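Local atomic coordinates of peroxiredoxin (PDB entry 6TSB), a protein that probably reduces peroxides through its peroxiredoxin part and hydrolyses chitin through its family 18 glycosyl hydrolase (chitinase) domain, the piece described here, in the Clostridioides difficile spore coat. Residues F330-T333 / S334-Q338. Sequence-based numbering, arbitrary orientation.
Sequences FSWT and STYDQ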
loop_
_atom_site.group_PDB
_atom_site.type_symbol
_atom_site.label_atom_id
_atom_site.label_comp_id
_atom_site.label_asym_id
_atom_site.label_seq_id
_atom_site.Cartn_x
_atom_site.Cartn_y
_atom_site.Cartn_z
ATOM N N PHE A 330 13.779 9.098 -17.990
ATOM C CA PHE A 330 13.118 8.727 -19.253
ATOM C C PHE A 330 12.357 7.452 -18.958
ATOM O O PHE A 330 12.762 6.747 -18.033
ATOM C CB PHE A 330 14.122 8.540 -20.405
ATOM C CG PHE A 330 14.902 7.239 -20.464
ATOM C CD1 PHE A 330 14.329 6.084 -20.975
ATOM C CD2 PHE A 330 16.230 7.172 -20.022
ATOM C CE1 PHE A 330 15.049 4.903 -21.077
ATOM C CE2 PHE A 330 16.954 5.990 -20.106
ATOM C CZ PHE A 330 16.362 4.851 -20.627
ATOM N N SER A 331 11.317 7.179 -19.740
ATOM C CA SER A 331 10.499 5.940 -19.680
ATOM C C SER A 331 10.569 5.248 -21.031
ATOM O O SER A 331 10.786 5.920 -22.050
ATOM C CB SER A 331 9.048 6.200 -19.343
ATOM O OG SER A 331 8.470 7.130 -20.249
ATOM N N TRP A 332 10.473 3.930 -20.955
ATOM C CA TRP A 332 10.159 2.974 -22.032
ATOM C C TRP A 332 8.820 2.349 -21.652
ATOM O O TRP A 332 8.800 1.551 -20.720
ATOM C CB TRP A 332 11.252 1.899 -22.143
ATOM C CG TRP A 332 10.926 0.934 -23.231
ATOM C CD1 TRP A 332 10.181 -0.207 -23.155
ATOM C CD2 TRP A 332 11.237 1.118 -24.616
ATOM N NE1 TRP A 332 10.058 -0.776 -24.394
ATOM C CE2 TRP A 332 10.697 0.016 -25.308
ATOM C CE3 TRP A 332 11.943 2.093 -25.322
ATOM C CZ2 TRP A 332 10.836 -0.129 -26.684
ATOM C CZ3 TRP A 332 12.075 1.949 -26.684
ATOM C CH2 TRP A 332 11.529 0.852 -27.347
ATOM N N THR A 333 7.703 2.708 -22.305
ATOM C CA THR A 333 7.555 3.731 -23.329
ATOM C C THR A 333 6.155 4.359 -23.150
ATOM O O THR A 333 5.299 3.666 -22.605
ATOM C CB THR A 333 7.735 3.074 -24.707
ATOM O OG1 THR A 333 7.370 4.044 -25.693
ATOM C CG2 THR A 333 6.942 1.789 -24.867
ATOM N N SER A 334 5.914 5.607 -23.567
ATOM C CA SER A 334 4.593 6.306 -23.484
ATOM C C SER A 334 3.414 5.410 -23.914
ATOM O O SER A 334 2.349 5.496 -23.290
ATOM C CB SER A 334 4.615 7.541 -24.307
ATOM O OG SER A 334 4.906 7.165 -25.635
ATOM N N THR A 335 3.611 4.567 -24.924
ATOM C CA THR A 335 2.601 3.657 -25.538
ATOM C C THR A 335 2.063 2.632 -24.541
ATOM O O THR A 335 1.019 2.019 -24.836
ATOM C CB THR A 335 3.231 2.927 -26.727
ATOM O OG1 THR A 335 3.252 3.966 -27.699
ATOM C CG2 THR A 335 2.482 1.703 -27.219
ATOM N N TYR A 336 2.756 2.402 -23.429
ATOM C CA TYR A 336 2.368 1.396 -22.404
ATOM C C TYR A 336 1.514 2.035 -21.295
ATOM O O TYR A 336 0.989 1.308 -20.439
ATOM C CB TYR A 336 3.631 0.763 -21.827
ATOM C CG TYR A 336 4.442 -0.079 -22.779
ATOM C CD1 TYR A 336 4.008 -0.402 -24.059
ATOM C CD2 TYR A 336 5.645 -0.611 -22.349
ATOM C CE1 TYR A 336 4.762 -1.222 -24.888
ATOM C CE2 TYR A 336 6.420 -1.408 -23.173
ATOM C CZ TYR A 336 5.979 -1.718 -24.446
ATOM O OH TYR A 336 6.774 -2.524 -25.211
ATOM N N ASP A 337 1.374 3.358 -21.348
ATOM C CA ASP A 337 0.849 4.252 -20.291
ATOM C C ASP A 337 0.009 5.313 -21.019
ATOM O O ASP A 337 0.363 6.531 -20.978
ATOM C CB ASP A 337 2.027 4.795 -19.457
ATOM C CG ASP A 337 1.687 5.888 -18.446
ATOM O OD1 ASP A 337 0.850 5.633 -17.556
ATOM O OD2 ASP A 337 2.255 7.000 -18.571
ATOM N N GLN A 338 -1.055 4.855 -21.699
ATOM C CA GLN A 338 -1.868 5.667 -22.652
ATOM C C GLN A 338 -2.556 6.807 -21.890
ATOM O O GLN A 338 -2.753 7.858 -22.492
ATOM C CB GLN A 338 -2.864 4.785 -23.415
ATOM C CG GLN A 338 -2.232 3.794 -24.400
ATOM C CD GLN A 338 -1.630 4.395 -25.660
ATOM O OE1 GLN A 338 -1.630 5.608 -25.879
ATOM N NE2 GLN A 338 -1.090 3.536 -26.514
#
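The methyl CG2 of Thr-333 sits over one face of the Tyr-336 ring, a CH-pi contact with the carbon 3.4 Å from the ring centroid and almost on its normal. Near the hydroxyl end of that ring comes the indole of Trp-332: its CD1 lies 3.9 Å from Tyr-336 CE2, and the planes of the tyrosine and of the indole's five-membered ring are at 86°, but the rings meet obliquely. One face of the indole is met toward its rim by CB of Thr-333. With OG1 of Thr-333 anti to the backbone N (chi1 171°), CG2 falls between N and the carbonyl carbon and is delivered to the tyrosine, while OG1 donates to the backbone O of Tyr-41 in the second subunit. The peptide between Trp-332 and Thr-333 is cis, as after the conserved tryptophan of many family 18 chitinases, to which Trp-332 probably corresponds. Beyond it comes a 3-10 turn, closed by a bond from Tyr-336 N to Thr-333 O (3.0 Å, 166° at the hydrogen). Asp-337 N bonds Ser-334 O, and the Asp-337 carboxylate takes the N-H groups of Leu-342 and Ala-343. The turn opens the loop from strand 328-332 to helix 341-351; residues 330-332 pair in parallel with a strand of the second subunit, probably closing its TIM barrel, consistent with a domain swap.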